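Long-range contacts in phosphatase (Thermotoga maritima, PDB 1NF2), which is probably a magnesium-dependent phosphatase of the haloacid dehalogenase (HAD) family, with a distinctive substrate-binding domain set over its Rossmann-like core: residues A[42-47]-A[126-131]; A[93-98]-A[162-167]; A[101-106]-A[117-122]; A[149-154]-A[179-184]. All blocks are in the same frame, centred on the assembly; numbering follows the deposited sequence.

Interaction 1 of 4, residues A[42-47]-A[126-131]; sequences GRMLVS and SNVDYR. With SO4 (sulfate ion), chain D.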
loop_
_atom_site.group_PDB
_atom_site.type_symbol
_atom_site.label_atom_id
_atom_site.label_comp_id
_atom_site.label_asym_id
_atom_site.label_seq_id
_atom_site.Cartn_x
_atom_site.Cartn_y
_atom_site.Cartn_z
ATOM N N GLY A 42 0.783 1.031 -0.837
ATOM C CA GLY A 42 1.462 0.153 0.097
ATOM C C GLY A 42 1.841 0.964 1.325
ATOM O O GLY A 42 2.266 0.415 2.343
ATOM N N ARG A 43 1.665 2.282 1.232
ATOM C CA ARG A 43 1.993 3.202 2.322
ATOM C C ARG A 43 0.966 3.140 3.456
ATOM O O ARG A 43 -0.090 2.524 3.312
ATOM C CB ARG A 43 2.092 4.640 1.781
ATOM C CG ARG A 43 2.937 4.758 0.510
ATOM C CD ARG A 43 3.044 6.196 -0.002
ATOM N NE ARG A 43 4.153 6.909 0.619
ATOM C CZ ARG A 43 5.357 7.056 0.071
ATOM N NH1 ARG A 43 5.619 6.546 -1.122
ATOM N NH2 ARG A 43 6.305 7.707 0.728
ATOM N N MET A 44 1.296 3.770 4.584
ATOM C CA MET A 44 0.418 3.808 5.752
ATOM C C MET A 44 -0.918 4.465 5.374
ATOM O O MET A 44 -1.005 5.158 4.363
ATOM C CB MET A 44 1.080 4.610 6.891
ATOM C CG MET A 44 2.414 4.057 7.414
ATOM S SD MET A 44 3.218 5.111 8.680
ATOM C CE MET A 44 2.047 5.028 9.878
ATOM N N LEU A 45 -1.953 4.255 6.182
ATOM C CA LEU A 45 -3.261 4.842 5.895
ATOM C C LEU A 45 -3.189 6.365 5.991
ATOM O O LEU A 45 -3.700 7.078 5.126
ATOM C CB LEU A 45 -4.310 4.326 6.880
ATOM C CG LEU A 45 -5.809 4.337 6.533
ATOM C CD1 LEU A 45 -6.580 4.856 7.734
ATOM C CD2 LEU A 45 -6.107 5.178 5.309
ATOM N N VAL A 46 -2.562 6.861 7.054
ATOM C CA VAL A 46 -2.431 8.297 7.252
ATOM C C VAL A 46 -1.674 8.966 6.116
ATOM O O VAL A 46 -2.058 10.045 5.663
ATOM C CB VAL A 46 -1.716 8.637 8.581
ATOM C CG1 VAL A 46 -2.674 8.473 9.730
ATOM C CG2 VAL A 46 -0.497 7.745 8.767
ATOM N N SER A 47 -0.601 8.330 5.656
ATOM C CA SER A 47 0.188 8.888 4.567
ATOM C C SER A 47 -0.660 8.997 3.306
ATOM O O SER A 47 -0.569 9.978 2.561
ATOM C CB SER A 47 1.406 8.005 4.278
ATOM O OG SER A 47 2.225 7.866 5.427
ATOM N N SER A 126 11.374 6.807 3.521
ATOM C CA SER A 126 9.989 6.417 3.234
ATOM C C SER A 126 9.044 7.420 3.899
ATOM O O SER A 126 7.875 7.114 4.156
ATOM C CB SER A 126 9.716 4.999 3.748
ATOM O OG SER A 126 9.967 4.885 5.130
ATOM N N ASN A 127 9.570 8.629 4.119
ATOM C CA ASN A 127 8.897 9.758 4.785
ATOM C C ASN A 127 7.596 9.540 5.552
ATOM O O ASN A 127 6.487 9.669 5.022
ATOM C CB ASN A 127 8.777 10.983 3.844
ATOM C CG ASN A 127 8.580 10.615 2.389
ATOM O OD1 ASN A 127 8.629 11.482 1.515
ATOM N ND2 ASN A 127 8.350 9.339 2.116
ATOM N N VAL A 128 7.791 9.237 6.835
ATOM C CA VAL A 128 6.738 8.970 7.810
ATOM C C VAL A 128 7.315 9.360 9.183
ATOM O O VAL A 128 8.536 9.373 9.362
ATOM C CB VAL A 128 6.386 7.458 7.852
ATOM C CG1 VAL A 128 5.790 7.020 6.512
ATOM C CG2 VAL A 128 7.642 6.635 8.158
ATOM N N ASP A 129 6.454 9.689 10.145
ATOM C CA ASP A 129 6.908 10.038 11.497
ATOM C C ASP A 129 6.962 8.747 12.315
ATOM O O ASP A 129 6.161 7.841 12.089
ATOM C CB ASP A 129 5.926 11.006 12.175
ATOM C CG ASP A 129 5.901 12.379 11.525
ATOM O OD1 ASP A 129 5.528 12.476 10.338
ATOM O OD2 ASP A 129 6.250 13.362 12.211
ATOM N N TYR A 130 7.906 8.652 13.246
ATOM C CA TYR A 130 8.006 7.465 14.088
ATOM C C TYR A 130 8.137 7.867 15.550
ATOM O O TYR A 130 8.468 9.010 15.867
ATOM C CB TYR A 130 9.200 6.588 13.694
ATOM C CG TYR A 130 10.547 7.214 13.955
ATOM C CD1 TYR A 130 11.111 8.107 13.045
ATOM C CD2 TYR A 130 11.262 6.915 15.116
ATOM C CE1 TYR A 130 12.357 8.687 13.280
ATOM C CE2 TYR A 130 12.506 7.489 15.362
ATOM C CZ TYR A 130 13.049 8.373 14.440
ATOM O OH TYR A 130 14.286 8.934 14.672
ATOM N N ARG A 131 7.873 6.919 16.438
ATOM C CA ARG A 131 7.955 7.166 17.864
ATOM C C ARG A 131 8.775 6.074 18.538
ATOM O O ARG A 131 8.659 4.896 18.198
ATOM C CB ARG A 131 6.542 7.231 18.451
ATOM C CG ARG A 131 5.801 8.516 18.093
ATOM C CD ARG A 131 4.316 8.425 18.390
ATOM N NE ARG A 131 3.655 9.733 18.397
ATOM C CZ ARG A 131 3.662 10.603 17.388
ATOM N NH1 ARG A 131 4.303 10.325 16.261
ATOM N NH2 ARG A 131 3.016 11.755 17.505
HETATM S S SO4 D . 3.294 0.309 -3.751
HETATM O O1 SO4 D . 2.203 1.240 -3.468
HETATM O O2 SO4 D . 3.936 -0.067 -2.487
HETATM O O3 SO4 D . 2.730 -0.872 -4.422
HETATM O O4 SO4 D . 4.312 0.930 -4.606
#

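Interaction 2 of 4, residues A[93-98]-A[162-167]; sequences EYIKPL and EILSER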
loop_
_atom_site.group_PDB
_atom_site.type_symbol
_atom_site.label_atom_id
_atom_site.label_comp_id
_atom_site.label_asym_id
_atom_site.label_seq_id
_atom_site.Cartn_x
_atom_site.Cartn_y
_atom_site.Cartn_z
ATOM N N GLU A 93 9.218 -12.612 20.657
ATOM C CA GLU A 93 9.990 -13.349 21.653
ATOM C C GLU A 93 11.108 -14.143 20.978
ATOM O O GLU A 93 12.161 -14.378 21.566
ATOM C CB GLU A 93 9.076 -14.273 22.457
ATOM C CG GLU A 93 8.203 -13.509 23.446
ATOM C CD GLU A 93 7.276 -14.404 24.250
ATOM O OE1 GLU A 93 6.577 -13.873 25.143
ATOM O OE2 GLU A 93 7.244 -15.630 23.990
ATOM N N TYR A 94 10.887 -14.524 19.729
ATOM C CA TYR A 94 11.876 -15.272 18.967
ATOM C C TYR A 94 12.993 -14.345 18.472
ATOM O O TYR A 94 14.179 -14.684 18.514
ATOM C CB TYR A 94 11.196 -15.915 17.762
ATOM C CG TYR A 94 12.068 -16.851 16.954
ATOM C CD1 TYR A 94 12.064 -18.226 17.197
ATOM C CD2 TYR A 94 12.865 -16.368 15.918
ATOM C CE1 TYR A 94 12.828 -19.100 16.419
ATOM C CE2 TYR A 94 13.631 -17.229 15.140
ATOM C CZ TYR A 94 13.608 -18.593 15.394
ATOM O OH TYR A 94 14.362 -19.439 14.616
ATOM N N ILE A 95 12.592 -13.161 18.022
ATOM C CA ILE A 95 13.508 -12.185 17.458
ATOM C C ILE A 95 14.358 -11.363 18.431
ATOM O O ILE A 95 15.471 -10.957 18.093
ATOM C CB ILE A 95 12.722 -11.225 16.551
ATOM C CG1 ILE A 95 13.639 -10.625 15.498
ATOM C CG2 ILE A 95 12.099 -10.114 17.379
ATOM C CD1 ILE A 95 12.918 -9.676 14.578
ATOM N N LYS A 96 13.854 -11.115 19.636
ATOM C CA LYS A 96 14.602 -10.311 20.596
ATOM C C LYS A 96 15.958 -10.881 21.024
ATOM O O LYS A 96 16.954 -10.157 21.048
ATOM C CB LYS A 96 13.731 -10.004 21.823
ATOM C CG LYS A 96 12.602 -9.012 21.514
ATOM C CD LYS A 96 11.637 -8.822 22.687
ATOM C CE LYS A 96 12.266 -8.044 23.836
ATOM N NZ LYS A 96 12.607 -6.640 23.455
ATOM N N PRO A 97 16.023 -12.179 21.363
ATOM C CA PRO A 97 17.319 -12.729 21.773
ATOM C C PRO A 97 18.372 -12.575 20.676
ATOM O O PRO A 97 19.572 -12.629 20.940
ATOM C CB PRO A 97 16.997 -14.195 22.061
ATOM C CG PRO A 97 15.569 -14.143 22.515
ATOM C CD PRO A 97 14.956 -13.183 21.517
ATOM N N LEU A 98 17.911 -12.380 19.446
ATOM C CA LEU A 98 18.796 -12.220 18.294
ATOM C C LEU A 98 19.359 -10.806 18.150
ATOM O O LEU A 98 20.060 -10.507 17.182
ATOM C CB LEU A 98 18.044 -12.609 17.017
ATOM C CG LEU A 98 18.192 -14.042 16.499
ATOM C CD1 LEU A 98 18.291 -15.015 17.658
ATOM C CD2 LEU A 98 17.026 -14.378 15.591
ATOM N N GLU A 162 16.189 -15.545 6.072
ATOM C CA GLU A 162 16.257 -17.000 5.981
ATOM C C GLU A 162 15.637 -17.732 7.175
ATOM O O GLU A 162 14.760 -18.578 7.005
ATOM C CB GLU A 162 17.718 -17.427 5.825
ATOM C CG GLU A 162 17.919 -18.905 5.550
ATOM C CD GLU A 162 19.384 -19.311 5.584
ATOM O OE1 GLU A 162 19.988 -19.301 6.685
ATOM O OE2 GLU A 162 19.928 -19.638 4.506
ATOM N N ILE A 163 16.086 -17.408 8.380
ATOM C CA ILE A 163 15.566 -18.084 9.561
ATOM C C ILE A 163 14.125 -17.718 9.933
ATOM O O ILE A 163 13.382 -18.561 10.435
ATOM C CB ILE A 163 16.482 -17.855 10.794
ATOM C CG1 ILE A 163 15.874 -16.804 11.715
ATOM C CG2 ILE A 163 17.864 -17.413 10.341
ATOM C CD1 ILE A 163 16.396 -16.866 13.124
ATOM N N LEU A 164 13.726 -16.469 9.699
ATOM C CA LEU A 164 12.369 -16.063 10.033
ATOM C C LEU A 164 11.361 -16.649 9.054
ATOM O O LEU A 164 10.229 -16.956 9.429
ATOM C CB LEU A 164 12.257 -14.533 10.087
ATOM C CG LEU A 164 12.921 -13.938 11.335
ATOM C CD1 LEU A 164 12.931 -12.425 11.270
ATOM C CD2 LEU A 164 12.176 -14.421 12.572
ATOM N N SER A 165 11.775 -16.830 7.807
ATOM C CA SER A 165 10.886 -17.407 6.807
ATOM C C SER A 165 10.671 -18.893 7.116
ATOM O O SER A 165 9.538 -19.368 7.168
ATOM C CB SER A 165 11.485 -17.246 5.408
ATOM O OG SER A 165 10.603 -17.762 4.424
ATOM N N GLU A 166 11.768 -19.622 7.320
ATOM C CA GLU A 166 11.704 -21.050 7.636
ATOM C C GLU A 166 10.837 -21.301 8.861
ATOM O O GLU A 166 10.056 -22.247 8.904
ATOM C CB GLU A 166 13.105 -21.591 7.922
ATOM C CG GLU A 166 14.016 -21.659 6.721
ATOM C CD GLU A 166 13.600 -22.733 5.742
ATOM O OE1 GLU A 166 12.509 -22.614 5.148
ATOM O OE2 GLU A 166 14.366 -23.703 5.571
ATOM N N ARG A 167 10.985 -20.434 9.855
ATOM C CA ARG A 167 10.257 -20.563 11.109
ATOM C C ARG A 167 8.811 -20.072 11.101
ATOM O O ARG A 167 7.958 -20.657 11.770
ATOM C CB ARG A 167 11.026 -19.837 12.215
ATOM C CG ARG A 167 10.349 -19.859 13.577
ATOM C CD ARG A 167 10.264 -21.270 14.165
ATOM N NE ARG A 167 9.643 -21.238 15.486
ATOM C CZ ARG A 167 8.357 -20.974 15.704
ATOM N NH1 ARG A 167 7.542 -20.731 14.680
ATOM N NH2 ARG A 167 7.891 -20.909 16.949
#

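Interaction 3 of 4, residues A[101-106]-A[117-122]; sequences HWQAYI and EEIKSY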
loop_
_atom_site.group_PDB
_atom_site.type_symbol
_atom_site.label_atom_id
_atom_site.label_comp_id
_atom_site.label_asym_id
_atom_site.label_seq_id
_atom_site.Cartn_x
_atom_site.Cartn_y
_atom_site.Cartn_z
ATOM N N HIS A 101 17.312 -4.749 15.077
ATOM C CA HIS A 101 16.639 -3.459 15.116
ATOM C C HIS A 101 15.286 -3.608 14.427
ATOM O O HIS A 101 15.191 -3.674 13.201
ATOM C CB HIS A 101 17.495 -2.392 14.431
ATOM C CG HIS A 101 18.736 -2.044 15.195
ATOM N ND1 HIS A 101 18.700 -1.533 16.476
ATOM C CD2 HIS A 101 20.046 -2.152 14.870
ATOM C CE1 HIS A 101 19.934 -1.342 16.907
ATOM N NE2 HIS A 101 20.770 -1.710 15.952
ATOM N N TRP A 102 14.239 -3.682 15.237
ATOM C CA TRP A 102 12.902 -3.849 14.708
ATOM C C TRP A 102 11.974 -2.716 15.103
ATOM O O TRP A 102 12.166 -2.059 16.128
ATOM C CB TRP A 102 12.308 -5.176 15.181
ATOM C CG TRP A 102 12.192 -5.280 16.665
ATOM C CD1 TRP A 102 13.206 -5.484 17.558
ATOM C CD2 TRP A 102 10.990 -5.187 17.437
ATOM N NE1 TRP A 102 12.707 -5.531 18.838
ATOM C CE2 TRP A 102 11.351 -5.352 18.793
ATOM C CE3 TRP A 102 9.641 -4.984 17.112
ATOM C CZ2 TRP A 102 10.412 -5.318 19.826
ATOM C CZ3 TRP A 102 8.707 -4.952 18.137
ATOM C CH2 TRP A 102 9.097 -5.120 19.482
ATOM N N GLN A 103 10.964 -2.511 14.266
ATOM C CA GLN A 103 9.958 -1.481 14.458
ATOM C C GLN A 103 8.597 -2.120 14.205
ATOM O O GLN A 103 8.509 -3.177 13.582
ATOM C CB GLN A 103 10.210 -0.339 13.478
ATOM C CG GLN A 103 10.481 -0.807 12.059
ATOM C CD GLN A 103 10.881 0.330 11.139
ATOM O OE1 GLN A 103 11.851 1.042 11.404
ATOM N NE2 GLN A 103 10.137 0.505 10.050
ATOM N N ALA A 104 7.535 -1.488 14.688
ATOM C CA ALA A 104 6.204 -2.049 14.499
ATOM C C ALA A 104 5.173 -1.009 14.075
ATOM O O ALA A 104 5.216 0.139 14.513
ATOM C CB ALA A 104 5.743 -2.730 15.791
ATOM N N TYR A 105 4.249 -1.430 13.216
ATOM C CA TYR A 105 3.170 -0.570 12.744
ATOM C C TYR A 105 1.930 -0.928 13.545
ATOM O O TYR A 105 1.304 -1.960 13.306
ATOM C CB TYR A 105 2.926 -0.808 11.256
ATOM C CG TYR A 105 3.974 -0.182 10.365
ATOM C CD1 TYR A 105 3.854 1.141 9.949
ATOM C CD2 TYR A 105 5.081 -0.909 9.934
ATOM C CE1 TYR A 105 4.807 1.725 9.121
ATOM C CE2 TYR A 105 6.042 -0.335 9.104
ATOM C CZ TYR A 105 5.895 0.984 8.701
ATOM O OH TYR A 105 6.824 1.565 7.870
ATOM N N ILE A 106 1.573 -0.068 14.495
ATOM C CA ILE A 106 0.429 -0.326 15.358
ATOM C C ILE A 106 -0.628 0.767 15.301
ATOM O O ILE A 106 -0.379 1.906 15.693
ATOM C CB ILE A 106 0.895 -0.476 16.819
ATOM C CG1 ILE A 106 1.877 -1.647 16.916
ATOM C CG2 ILE A 106 -0.303 -0.656 17.739
ATOM C CD1 ILE A 106 2.608 -1.703 18.229
ATOM N N GLU A 117 20.232 5.159 14.210
ATOM C CA GLU A 117 20.410 5.683 12.861
ATOM C C GLU A 117 19.602 4.913 11.821
ATOM O O GLU A 117 19.206 5.471 10.797
ATOM C CB GLU A 117 21.894 5.652 12.486
ATOM C CG GLU A 117 22.798 6.350 13.496
ATOM C CD GLU A 117 22.919 5.595 14.811
ATOM O OE1 GLU A 117 23.400 6.192 15.798
ATOM O OE2 GLU A 117 22.541 4.402 14.858
ATOM N N GLU A 118 19.370 3.630 12.080
ATOM C CA GLU A 118 18.598 2.798 11.167
ATOM C C GLU A 118 17.202 3.390 10.975
ATOM O O GLU A 118 16.781 3.668 9.852
ATOM C CB GLU A 118 18.472 1.370 11.712
ATOM C CG GLU A 118 19.653 0.441 11.418
ATOM C CD GLU A 118 20.938 0.855 12.106
ATOM O OE1 GLU A 118 20.939 0.979 13.349
ATOM O OE2 GLU A 118 21.950 1.048 11.401
ATOM N N ILE A 119 16.494 3.587 12.083
ATOM C CA ILE A 119 15.146 4.130 12.042
ATOM C C ILE A 119 15.102 5.535 11.439
ATOM O O ILE A 119 14.231 5.838 10.620
ATOM C CB ILE A 119 14.511 4.157 13.457
ATOM C CG1 ILE A 119 13.099 4.738 13.387
ATOM C CG2 ILE A 119 15.357 4.975 14.404
ATOM C CD1 ILE A 119 12.149 3.925 12.537
ATOM N N LYS A 120 16.040 6.388 11.839
ATOM C CA LYS A 120 16.085 7.754 11.332
ATOM C C LYS A 120 16.107 7.784 9.803
ATOM O O LYS A 120 15.304 8.477 9.170
ATOM C CB LYS A 120 17.317 8.484 11.875
ATOM C CG LYS A 120 17.349 8.626 13.391
ATOM C CD LYS A 120 18.606 9.358 13.853
ATOM C CE LYS A 120 18.659 9.484 15.370
ATOM N NZ LYS A 120 17.515 10.267 15.928
ATOM N N SER A 121 17.021 7.019 9.218
ATOM C CA SER A 121 17.165 6.963 7.770
ATOM C C SER A 121 15.994 6.294 7.055
ATOM O O SER A 121 15.714 6.609 5.900
ATOM C CB SER A 121 18.461 6.239 7.400
ATOM O OG SER A 121 18.552 6.062 5.997
ATOM N N TYR A 122 15.317 5.363 7.724
ATOM C CA TYR A 122 14.190 4.693 7.091
ATOM C C TYR A 122 12.982 5.616 7.022
ATOM O O TYR A 122 12.310 5.691 5.993
ATOM C CB TYR A 122 13.813 3.406 7.839
ATOM C CG TYR A 122 12.470 2.840 7.410
ATOM C CD1 TYR A 122 11.282 3.282 8.001
ATOM C CD2 TYR A 122 12.380 1.924 6.362
ATOM C CE1 TYR A 122 10.038 2.832 7.555
ATOM C CE2 TYR A 122 11.143 1.468 5.908
ATOM C CZ TYR A 122 9.978 1.929 6.508
ATOM O OH TYR A 122 8.757 1.505 6.038
#

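Interaction 4 of 4, residues A[149-154]-A[179-184]; sequences LLIDTP and PTYLEI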
loop_
_atom_site.group_PDB
_atom_site.type_symbol
_atom_site.label_atom_id
_atom_site.label_comp_id
_atom_site.label_asym_id
_atom_site.label_seq_id
_atom_site.Cartn_x
_atom_site.Cartn_y
_atom_site.Cartn_z
ATOM N N LEU A 149 9.018 -4.715 10.843
ATOM C CA LEU A 149 10.071 -4.446 9.890
ATOM C C LEU A 149 11.411 -4.472 10.600
ATOM O O LEU A 149 11.569 -3.874 11.661
ATOM C CB LEU A 149 9.839 -3.082 9.232
ATOM C CG LEU A 149 10.777 -2.683 8.091
ATOM C CD1 LEU A 149 10.142 -1.566 7.283
ATOM C CD2 LEU A 149 12.122 -2.250 8.644
ATOM N N LEU A 150 12.367 -5.186 10.018
ATOM C CA LEU A 150 13.704 -5.265 10.581
ATOM C C LEU A 150 14.645 -4.503 9.668
ATOM O O LEU A 150 14.521 -4.567 8.444
ATOM C CB LEU A 150 14.174 -6.718 10.688
ATOM C CG LEU A 150 13.683 -7.536 11.887
ATOM C CD1 LEU A 150 12.173 -7.679 11.843
ATOM C CD2 LEU A 150 14.362 -8.897 11.863
ATOM N N ILE A 151 15.588 -3.788 10.266
ATOM C CA ILE A 151 16.552 -3.015 9.501
ATOM C C ILE A 151 17.979 -3.411 9.887
ATOM O O ILE A 151 18.376 -3.301 11.049
ATOM C CB ILE A 151 16.318 -1.494 9.725
ATOM C CG1 ILE A 151 17.532 -0.686 9.263
ATOM C CG2 ILE A 151 15.995 -1.230 11.185
ATOM C CD1 ILE A 151 17.769 -0.721 7.787
ATOM N N ASP A 152 18.737 -3.895 8.904
ATOM C CA ASP A 152 20.116 -4.303 9.133
ATOM C C ASP A 152 20.882 -4.271 7.813
ATOM O O ASP A 152 20.316 -3.953 6.765
ATOM C CB ASP A 152 20.166 -5.717 9.730
ATOM C CG ASP A 152 21.338 -5.909 10.691
ATOM O OD1 ASP A 152 22.507 -5.786 10.252
ATOM O OD2 ASP A 152 21.090 -6.179 11.890
ATOM N N THR A 153 22.171 -4.595 7.869
ATOM C CA THR A 153 23.001 -4.611 6.674
ATOM C C THR A 153 22.414 -5.656 5.737
ATOM O O THR A 153 21.834 -6.643 6.188
ATOM C CB THR A 153 24.459 -4.994 7.003
ATOM O OG1 THR A 153 24.566 -6.415 7.139
ATOM C CG2 THR A 153 24.898 -4.340 8.306
ATOM N N PRO A 154 22.550 -5.452 4.419
ATOM C CA PRO A 154 22.003 -6.423 3.467
ATOM C C PRO A 154 22.501 -7.822 3.795
ATOM O O PRO A 154 21.846 -8.820 3.493
ATOM C CB PRO A 154 22.524 -5.915 2.126
ATOM C CG PRO A 154 22.577 -4.432 2.339
ATOM C CD PRO A 154 23.203 -4.337 3.713
ATOM N N PRO A 179 17.264 -3.878 0.023
ATOM C CA PRO A 179 18.499 -4.417 0.601
ATOM C C PRO A 179 18.627 -4.330 2.120
ATOM O O PRO A 179 19.182 -5.224 2.753
ATOM C CB PRO A 179 19.581 -3.621 -0.116
ATOM C CG PRO A 179 19.004 -3.478 -1.483
ATOM C CD PRO A 179 17.559 -3.105 -1.197
ATOM N N THR A 180 18.112 -3.259 2.709
ATOM C CA THR A 180 18.219 -3.097 4.150
ATOM C C THR A 180 16.894 -3.148 4.904
ATOM O O THR A 180 16.853 -2.843 6.093
ATOM C CB THR A 180 18.926 -1.776 4.499
ATOM O OG1 THR A 180 18.229 -0.684 3.883
ATOM C CG2 THR A 180 20.367 -1.798 4.007
ATOM N N TYR A 181 15.814 -3.535 4.231
ATOM C CA TYR A 181 14.509 -3.610 4.893
ATOM C C TYR A 181 13.850 -4.981 4.746
ATOM O O TYR A 181 13.631 -5.464 3.633
ATOM C CB TYR A 181 13.559 -2.528 4.358
ATOM C CG TYR A 181 14.107 -1.118 4.422
ATOM C CD1 TYR A 181 14.871 -0.692 5.510
ATOM C CD2 TYR A 181 13.856 -0.205 3.397
ATOM C CE1 TYR A 181 15.375 0.606 5.575
ATOM C CE2 TYR A 181 14.353 1.100 3.455
ATOM C CZ TYR A 181 15.111 1.496 4.548
ATOM O OH TYR A 181 15.597 2.781 4.618
ATOM N N LEU A 182 13.537 -5.594 5.884
ATOM C CA LEU A 182 12.896 -6.910 5.922
ATOM C C LEU A 182 11.508 -6.685 6.507
ATOM O O LEU A 182 11.372 -6.099 7.586
ATOM C CB LEU A 182 13.678 -7.853 6.841
ATOM C CG LEU A 182 13.723 -9.354 6.534
ATOM C CD1 LEU A 182 14.175 -10.086 7.790
ATOM C CD2 LEU A 182 12.369 -9.869 6.082
ATOM N N GLU A 183 10.483 -7.152 5.807
ATOM C CA GLU A 183 9.115 -6.964 6.274
ATOM C C GLU A 183 8.394 -8.256 6.609
ATOM O O GLU A 183 8.591 -9.273 5.952
ATOM C CB GLU A 183 8.288 -6.228 5.217
ATOM C CG GLU A 183 8.732 -4.812 4.913
ATOM C CD GLU A 183 7.763 -4.096 3.974
ATOM O OE1 GLU A 183 6.573 -3.949 4.333
ATOM O OE2 GLU A 183 8.188 -3.684 2.877
ATOM N N ILE A 184 7.557 -8.195 7.639
ATOM C CA ILE A 184 6.738 -9.326 8.063
ATOM C C ILE A 184 5.313 -8.796 8.047
ATOM O O ILE A 184 4.994 -7.856 8.779
ATOM C CB ILE A 184 7.064 -9.794 9.503
ATOM C CG1 ILE A 184 8.492 -10.333 9.582
ATOM C CG2 ILE A 184 6.106 -10.894 9.912
ATOM C CD1 ILE A 184 9.535 -9.283 9.624
#

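Interaction 1 of 4, residues A[42-47]-A[126-131]
M44 lays its sulfur against the isopropyl group of V128, SD lying 3.9 Å from CG1, and this apolar touch joins the two domains of a HAD-family hydrolase. Segment 42-47 leads from strand 36-40 of the Rossmann-like core into helix 45-55, with M44 at the N-cap position; segment 126-131 runs from helix 117-125 of the second domain into its edge strand 130-132. The M44 chain is extended to SD and then bends there (chi3 63°), and it meets the valine at a slant. The hydroxyl of S47, one helical turn on, comes to the same CG1, so both core residues reach this methyl, the sulfur also lying near CB. Toward the magnesium site, R43 approaches S126 and N127. Its NH1 is engaged in a salt bridge with D10, a ligand of the magnesium ion, and the contact thus borders the active site. A sulfate, probably from the crystallisation liquor, accepts a hydrogen bond from G42 N at its O1 and another from K191. No hydrogen bond joins the two segments, although L45 N is hydrogen-bonded to D108 of the second domain. One close polar approach, not a hydrogen bond, brings two donors together: N127 ND2 lies at the edge of the R43 guanidinium, 3.0 Å from NH2, with the amide plane turned 68° from the guanidinium plane.

Interaction 2 of 4, residues A[93-98]-A[162-167]
Y94 projects from helix 85-95 toward helix 154-168, its ring reached on a face and at an edge by different side chains. Over one face lies the aliphatic part of R167: CG sits 4.2 Å from the centroid of the Y94 ring, displaced toward the rim, in a CH-pi contact. The arginine chain bends at chi2 (66°), and its guanidinium plane stands 73° from the ring, so methylene rather than a flat cationic group does the covering. At the ring edge, near its plane, CD1 of I163 approaches CE2 of Y94 to 3.4 Å. The same methyl meets CD2 of L98 tip to tip, at 3.6 Å. L164 runs past the tyrosine in the opposite direction, touching it obliquely through CD2, while its CD1 faces I95 CD1 more loosely. Outside the two segments, F168 meets Y94 edge-to-face, and I95 and L164 both rest on L150. Replacing Y94 by an alanine would probably leave R167 CG and I163 CD1 without the ring they pack on and open a gap between the helices. No hydrogen bond crosses this interface, so these two helices on one face of the sheet are held together here by carbon-to-carbon packing.

Interaction 3 of 4, residues A[101-106]-A[117-122]
A chi1 of 167° swings the Y122 ring away from its own backbone nitrogen and toward strand 102-105, while Y105, its CG beside the backbone N and anti to the carbonyl carbon, sends its ring out from the strand to meet it. This is helix-on-sheet packing in the alpha/beta domain that accompanies the HAD core, the segment axes 10.0 Å apart at closest approach. The two phenols come from opposite directions and join by a hydrogen bond from Y122 OH to Y105 OH, 2.7 Å long, each hydroxyl lying near the plane of the other ring. Two residues before Y105, Q103 puts its amide over the Y122 ring: NE2 stands 3.4 Å above the plane, offset toward the rim, with the amide turned 81° from the ring. Y181 of strand 181-186 also meets the Y122 ring, edge-to-face. A leucine in place of Y122 would probably leave Y105 OH without this donor and the Q103 amide without an aromatic face beneath it. Further along, CD1 of I119 abuts Q103 OE1. At the more exposed end, E118 OE1, which is hydrogen-bonded to N116, lies over one face of the H101 ring, 3.6 Å from CD2, with carboxylate and imidazole only 21° from parallel.

Interaction 4 of 4, residues A[149-154]-A[179-184]
L150 and L182 form an antiparallel hydrogen-bonded pair, each the donor to the other's carbonyl: L150 N to L182 O at 2.8 Å and L182 N to L150 O at 2.9 Å. Both bonds are nearly straight, with N-H...O angles of 160° and 166°. Weaker C-H...O contacts flank them, from L149 CA to L182 O and from I151 CA to T180 O; beyond the strands, P154 at the start of helix 154-168 brings its CA to 3.1 Å from P179 O in the same manner.

Apolar packing differs on the two faces. L150 and L182 stand beside each other, CB to CB at 4.0 Å, and L150 CD1 meets I184 CD1 at 3.8 Å, on the face covered by helices 85-95 and 154-168. On the opposite face I151 lies alongside Y181, pointing the same way, its CD1 near the ring edge, though the exact position of that methyl is doubtful.

Polar side chains bind close by. D152 OD1 accepts T153 N, T153 OG1 caps the next helix at R156 N, and E183 makes a salt bridge with K147. Two neighbouring inner strands of a mixed six-stranded sheet layered with helices are paired here, the framework of the alpha/beta second domain of this HAD phosphatase.

Interactions 2, 3 and 4 all belong to the second domain, interaction 3 buried and the other two partly so, whereas interaction 1 is a surface contact that ties it to the catalytic core. Strands 102-105 and 147-151 are neighbours in one sheet, joined by backbone bonds between H101 and I151 and between Q103 and L149, so interaction 3 continues directly into interaction 4. Interaction 2 lies over the other face, against L150. The chemistry follows position: backbone hydrogen bonds within the sheet, a buried tyrosine pair bridging helix 117-125 and the sheet, packing without hydrogen bonds, mostly apolar, between the outer helices, and sparse contacts at the domain boundary. M44 also packs on Y105, linking interactions 1 and 3.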